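Local coordinates for DUF5012 domain-containing protein (Bacteroides thetaiotaomicron, PDB 5FQ8), which is of unknown function but, as a lipoprotein joining an Ig-like domain to a beta-rich C-terminal domain, is probably displayed at the cell surface, at residues 25-30 with 83-88; 38-43 with 69-74. All coordinates share one frame; numbering follows the deposited sequence.

Contact 1 (25-30 with 83-88); sequences IVLEKG and RTVYVA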
loop_
_atom_site.group_PDB
_atom_site.type_symbol
_atom_site.label_atom_id
_atom_site.label_comp_id
_atom_site.label_asym_id
_atom_site.label_seq_id
_atom_site.Cartn_x
_atom_site.Cartn_y
_atom_site.Cartn_z
ATOM N N ILE G 25 -24.575 59.831 12.560
ATOM C CA ILE G 25 -25.755 60.352 13.233
ATOM C C ILE G 25 -25.995 61.771 12.748
ATOM O O ILE G 25 -25.053 62.558 12.611
ATOM C CB ILE G 25 -25.583 60.326 14.762
ATOM C CG1 ILE G 25 -25.623 58.891 15.272
ATOM C CG2 ILE G 25 -26.629 61.186 15.436
ATOM C CD1 ILE G 25 -25.563 58.796 16.761
ATOM N N VAL G 26 -27.250 62.102 12.483
ATOM C CA VAL G 26 -27.607 63.436 12.030
ATOM C C VAL G 26 -28.620 64.010 13.002
ATOM O O VAL G 26 -29.708 63.450 13.177
ATOM C CB VAL G 26 -28.155 63.426 10.599
ATOM C CG1 VAL G 26 -28.633 64.803 10.230
ATOM C CG2 VAL G 26 -27.080 62.971 9.640
ATOM N N LEU G 27 -28.258 65.119 13.632
ATOM C CA LEU G 27 -29.101 65.791 14.604
ATOM C C LEU G 27 -29.371 67.211 14.135
ATOM O O LEU G 27 -28.590 67.789 13.379
ATOM C CB LEU G 27 -28.445 65.832 15.985
ATOM C CG LEU G 27 -27.868 64.572 16.619
ATOM C CD1 LEU G 27 -27.032 64.978 17.802
ATOM C CD2 LEU G 27 -28.969 63.654 17.059
ATOM N N GLU G 28 -30.480 67.778 14.593
ATOM C CA GLU G 28 -30.831 69.144 14.232
ATOM C C GLU G 28 -30.233 70.122 15.232
ATOM O O GLU G 28 -29.988 69.782 16.391
ATOM C CB GLU G 28 -32.350 69.322 14.169
ATOM C CG GLU G 28 -33.051 68.398 13.184
ATOM C CD GLU G 28 -34.468 68.836 12.882
ATOM O OE1 GLU G 28 -34.745 70.052 12.936
ATOM O OE2 GLU G 28 -35.308 67.961 12.590
ATOM N N LYS G 29 -29.996 71.343 14.768
ATOM C CA LYS G 29 -29.398 72.359 15.622
ATOM C C LYS G 29 -30.223 72.529 16.884
ATOM O O LYS G 29 -31.424 72.800 16.821
ATOM C CB LYS G 29 -29.291 73.683 14.875
ATOM C CG LYS G 29 -28.674 74.811 15.690
ATOM C CD LYS G 29 -28.702 76.123 14.912
ATOM C CE LYS G 29 -28.100 77.274 15.697
ATOM N NZ LYS G 29 -28.996 78.460 15.696
ATOM N N GLY G 30 -29.579 72.345 18.029
ATOM C CA GLY G 30 -30.224 72.442 19.312
ATOM C C GLY G 30 -30.630 71.113 19.906
ATOM O O GLY G 30 -30.915 71.047 21.104
ATOM N N ARG G 83 -17.119 57.655 15.210
ATOM C CA ARG G 83 -18.524 58.004 15.080
ATOM C C ARG G 83 -18.615 59.453 14.636
ATOM O O ARG G 83 -18.015 60.332 15.261
ATOM C CB ARG G 83 -19.273 57.789 16.390
ATOM C CG ARG G 83 -20.769 57.926 16.269
ATOM C CD ARG G 83 -21.397 57.673 17.604
ATOM N NE ARG G 83 -21.718 56.266 17.796
ATOM C CZ ARG G 83 -21.670 55.653 18.971
ATOM N NH1 ARG G 83 -21.285 56.317 20.045
ATOM N NH2 ARG G 83 -21.993 54.381 19.071
ATOM N N THR G 84 -19.361 59.698 13.561
ATOM C CA THR G 84 -19.476 61.014 12.948
ATOM C C THR G 84 -20.869 61.582 13.175
ATOM O O THR G 84 -21.863 60.937 12.834
ATOM C CB THR G 84 -19.198 60.932 11.453
ATOM O OG1 THR G 84 -17.974 60.229 11.233
ATOM C CG2 THR G 84 -19.089 62.320 10.880
ATOM N N VAL G 85 -20.940 62.789 13.723
ATOM C CA VAL G 85 -22.205 63.428 14.052
ATOM C C VAL G 85 -22.351 64.678 13.204
ATOM O O VAL G 85 -21.442 65.512 13.173
ATOM C CB VAL G 85 -22.290 63.773 15.548
ATOM C CG1 VAL G 85 -23.534 64.565 15.831
ATOM C CG2 VAL G 85 -22.285 62.515 16.365
ATOM N N TYR G 86 -23.492 64.808 12.528
ATOM C CA TYR G 86 -23.787 65.929 11.646
ATOM C C TYR G 86 -24.916 66.779 12.215
ATOM O O TYR G 86 -25.859 66.266 12.821
ATOM C CB TYR G 86 -24.180 65.446 10.251
ATOM C CG TYR G 86 -23.190 64.528 9.575
ATOM C CD1 TYR G 86 -23.226 63.159 9.792
ATOM C CD2 TYR G 86 -22.245 65.025 8.689
ATOM C CE1 TYR G 86 -22.336 62.310 9.163
ATOM C CE2 TYR G 86 -21.352 64.186 8.055
ATOM C CZ TYR G 86 -21.402 62.830 8.297
ATOM O OH TYR G 86 -20.519 61.986 7.673
ATOM N N VAL G 87 -24.831 68.089 11.990
ATOM C CA VAL G 87 -25.764 69.053 12.565
ATOM C C VAL G 87 -26.432 69.843 11.445
ATOM O O VAL G 87 -25.750 70.357 10.552
ATOM C CB VAL G 87 -25.051 70.000 13.545
ATOM C CG1 VAL G 87 -26.061 70.822 14.303
ATOM C CG2 VAL G 87 -24.211 69.212 14.501
ATOM N N ALA G 88 -27.759 69.970 11.514
ATOM C CA ALA G 88 -28.524 70.666 10.487
ATOM C C ALA G 88 -28.539 72.170 10.747
ATOM O O ALA G 88 -27.851 72.681 11.630
ATOM C CB ALA G 88 -29.934 70.098 10.413
#

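Contact 2 (38-43 with 69-74); sequences YYAEMN and YAAYNE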
loop_
_atom_site.group_PDB
_atom_site.type_symbol
_atom_site.label_atom_id
_atom_site.label_comp_id
_atom_site.label_asym_id
_atom_site.label_seq_id
_atom_site.Cartn_x
_atom_site.Cartn_y
_atom_site.Cartn_z
ATOM N N TYR G 38 -21.055 52.002 24.003
ATOM C CA TYR G 38 -19.946 51.184 23.530
ATOM C C TYR G 38 -19.568 50.212 24.636
ATOM O O TYR G 38 -19.896 50.423 25.807
ATOM C CB TYR G 38 -18.743 52.040 23.135
ATOM C CG TYR G 38 -18.382 53.050 24.185
ATOM C CD1 TYR G 38 -17.525 52.726 25.215
ATOM C CD2 TYR G 38 -18.916 54.325 24.153
ATOM C CE1 TYR G 38 -17.212 53.640 26.178
ATOM C CE2 TYR G 38 -18.605 55.242 25.106
ATOM C CZ TYR G 38 -17.753 54.898 26.117
ATOM O OH TYR G 38 -17.442 55.826 27.076
ATOM N N TYR G 39 -18.871 49.146 24.251
ATOM C CA TYR G 39 -18.411 48.136 25.193
ATOM C C TYR G 39 -16.956 47.796 24.924
ATOM O O TYR G 39 -16.571 47.563 23.776
ATOM C CB TYR G 39 -19.267 46.867 25.104
ATOM C CG TYR G 39 -18.728 45.735 25.936
ATOM C CD1 TYR G 39 -18.907 45.716 27.307
ATOM C CD2 TYR G 39 -18.031 44.693 25.352
ATOM C CE1 TYR G 39 -18.411 44.690 28.073
ATOM C CE2 TYR G 39 -17.531 43.662 26.108
ATOM C CZ TYR G 39 -17.724 43.666 27.468
ATOM O OH TYR G 39 -17.226 42.635 28.227
ATOM N N ALA G 40 -16.155 47.746 25.982
ATOM C CA ALA G 40 -14.735 47.443 25.862
ATOM C C ALA G 40 -14.361 46.351 26.849
ATOM O O ALA G 40 -14.680 46.441 28.037
ATOM C CB ALA G 40 -13.870 48.683 26.100
ATOM N N GLU G 41 -13.664 45.337 26.357
ATOM C CA GLU G 41 -13.296 44.176 27.144
ATOM C C GLU G 41 -11.797 43.954 27.057
ATOM O O GLU G 41 -11.171 44.228 26.029
ATOM C CB GLU G 41 -14.026 42.931 26.643
ATOM C CG GLU G 41 -14.135 41.792 27.626
ATOM C CD GLU G 41 -14.812 40.594 27.013
ATOM O OE1 GLU G 41 -14.203 39.954 26.131
ATOM O OE2 GLU G 41 -15.964 40.306 27.396
ATOM N N MET G 42 -11.223 43.439 28.140
ATOM C CA MET G 42 -9.817 43.057 28.119
ATOM C C MET G 42 -9.620 41.861 29.031
ATOM O O MET G 42 -9.859 41.953 30.237
ATOM C CB MET G 42 -8.920 44.207 28.543
ATOM C CG MET G 42 -7.469 43.827 28.563
ATOM S SD MET G 42 -6.450 45.163 29.159
ATOM C CE MET G 42 -7.031 45.354 30.831
ATOM N N ASN G 43 -9.180 40.752 28.444
ATOM C CA ASN G 43 -9.035 39.489 29.153
ATOM C C ASN G 43 -10.299 39.130 29.917
ATOM O O ASN G 43 -10.236 38.551 31.000
ATOM C CB ASN G 43 -7.834 39.514 30.092
ATOM C CG ASN G 43 -6.806 38.480 29.721
ATOM O OD1 ASN G 43 -7.119 37.503 29.042
ATOM N ND2 ASN G 43 -5.569 38.683 30.155
ATOM N N TYR G 69 -13.277 57.043 19.430
ATOM C CA TYR G 69 -13.351 56.201 20.612
ATOM C C TYR G 69 -12.162 55.256 20.625
ATOM O O TYR G 69 -11.841 54.643 19.603
ATOM C CB TYR G 69 -14.644 55.388 20.627
ATOM C CG TYR G 69 -15.917 56.177 20.671
ATOM C CD1 TYR G 69 -16.444 56.743 19.525
ATOM C CD2 TYR G 69 -16.625 56.318 21.849
ATOM C CE1 TYR G 69 -17.619 57.442 19.557
ATOM C CE2 TYR G 69 -17.799 57.014 21.883
ATOM C CZ TYR G 69 -18.287 57.574 20.736
ATOM O OH TYR G 69 -19.458 58.270 20.779
ATOM N N ALA G 70 -11.524 55.119 21.780
ATOM C CA ALA G 70 -10.363 54.246 21.855
ATOM C C ALA G 70 -10.207 53.682 23.258
ATOM O O ALA G 70 -10.531 54.331 24.254
ATOM C CB ALA G 70 -9.088 54.986 21.444
ATOM N N ALA G 71 -9.699 52.470 23.318
ATOM C CA ALA G 71 -9.356 51.824 24.569
ATOM C C ALA G 71 -7.956 51.266 24.427
ATOM O O ALA G 71 -7.545 50.869 23.336
ATOM C CB ALA G 71 -10.334 50.714 24.921
ATOM N N TYR G 72 -7.222 51.235 25.529
ATOM C CA TYR G 72 -5.797 50.974 25.458
ATOM C C TYR G 72 -5.397 49.760 26.281
ATOM O O TYR G 72 -5.985 49.458 27.320
ATOM C CB TYR G 72 -5.004 52.188 25.908
ATOM C CG TYR G 72 -5.076 53.355 24.947
ATOM C CD1 TYR G 72 -4.278 53.389 23.813
ATOM C CD2 TYR G 72 -5.933 54.421 25.176
ATOM C CE1 TYR G 72 -4.332 54.444 22.935
ATOM C CE2 TYR G 72 -5.993 55.479 24.300
ATOM C CZ TYR G 72 -5.190 55.483 23.179
ATOM O OH TYR G 72 -5.237 56.532 22.295
ATOM N N ASN G 73 -4.379 49.078 25.772
ATOM C CA ASN G 73 -3.770 47.902 26.365
ATOM C C ASN G 73 -2.879 48.304 27.532
ATOM O O ASN G 73 -2.742 49.478 27.875
ATOM C CB ASN G 73 -2.955 47.183 25.297
ATOM C CG ASN G 73 -2.653 45.767 25.644
ATOM O OD1 ASN G 73 -1.506 45.348 25.620
ATOM N ND2 ASN G 73 -3.684 45.007 25.957
ATOM N N GLU G 74 -2.253 47.312 28.153
ATOM C CA GLU G 74 -1.242 47.616 29.154
ATOM C C GLU G 74 0.086 47.957 28.503
ATOM O O GLU G 74 0.854 48.755 29.045
ATOM C CB GLU G 74 -1.085 46.438 30.105
ATOM C CG GLU G 74 -1.233 46.804 31.548
ATOM C CD GLU G 74 -2.058 45.796 32.300
ATOM O OE1 GLU G 74 -3.302 45.877 32.219
ATOM O OE2 GLU G 74 -1.465 44.911 32.951
#

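Contact 1 (25-30 with 83-88)
The carbonyl oxygen of Ile25 takes the amide hydrogen of Tyr86, with Tyr86 N 2.7 Å from Ile25 O. The same Ile25 O receives a CA-H contact from Val85 CA at 3.3 Å. Tyr86 CG stands beside its own backbone N (chi1 -55°), which turns the ring back toward that carbonyl and sets Tyr86 CD1 3.4 Å from Ile25 O, with the oxygen at the ring edge. Parallel strands exchange such bonds in a staggered pattern, and Tyr86 illustrates it by serving two residues: Tyr86 O accepts Leu27 N at 2.8 Å. Ile25 N to Thr84 O and Ala88 N to Leu27 O complete the set. On the face carrying Val26 and Tyr86, Val26 CG2 lies against the ring, 3.9 Å from Tyr86 CD1. With an alanine here in place of Tyr86, Val26 CG2 would probably lose the ring beside it, and a gap would be likely to open against Val122. On the other face Leu27 CD1 reaches Val85 CG1 at 4.0 Å, backed by Phe33. Strand 24-27 thus edges its mixed sheet beside 78-87, which pairs with 63-72 beyond, while Val26 and Tyr86 both lean on strand 120-125 of the C-terminal domain.

Contact 2 (38-43 with 69-74)
Two sheets of an Ig-like beta sandwich meet face to face here, strand 38-42 of the three-stranded sheet lying over strand 63-72 of the mixed one. No hydrogen bond joins the two segments, which run in nearly the same direction, 11° apart; every second residue of 38-42 sends its side chain inward. The spacing follows side-chain size. Where two alanines face each other, Ala40 CB and Ala71 CB meet at 4.2 Å and the backbones come to 7.1 Å between Ala40 CA and Ala71 CA. At one end Tyr38 and Tyr69 hold them wider. Their rings meet obliquely, planes at 57°, with Tyr38 CD2 3.7 Å from Tyr69 CE2. Tyr38 CG is flanked by its own N and C (chi1 49°), which lays the side chain across that of Tyr69. Tyr69 is fixed from elsewhere too: its ring stacks on Phe81 and its OH bonds to Glu35. Val51 and Ile53 add apolar cover around Tyr38. At the far end Met42 reaches across, its SD 4.2 Å from ND2 of Asn73, whose OD1 is held by the backbone N of Asp75. Beyond the sulfur, Met42 CE ends 4.0 Å from Glu74 OE1.

Contact 2 is nested within contact 1 along the chain: 25-30, 38-43, 69-74 and 83-88 follow in that order, and all four lie in the Ig-like domain. Their centres are 26 Å apart, and they show two ways of building a sandwich. Contact 1 joins neighbouring strands within the mixed sheet near the C-terminal domain, whereas contact 2 packs that sheet against the other one, toward the opposite end of the domain. Strands 63-72 and 78-87, consecutive in the chain and adjacent in the mixed sheet, give each contact one of its segments. Arg83 and Tyr69 link the sites directly through a weak hydrogen bond, and both also bind Glu35, so one polar cluster connects the two.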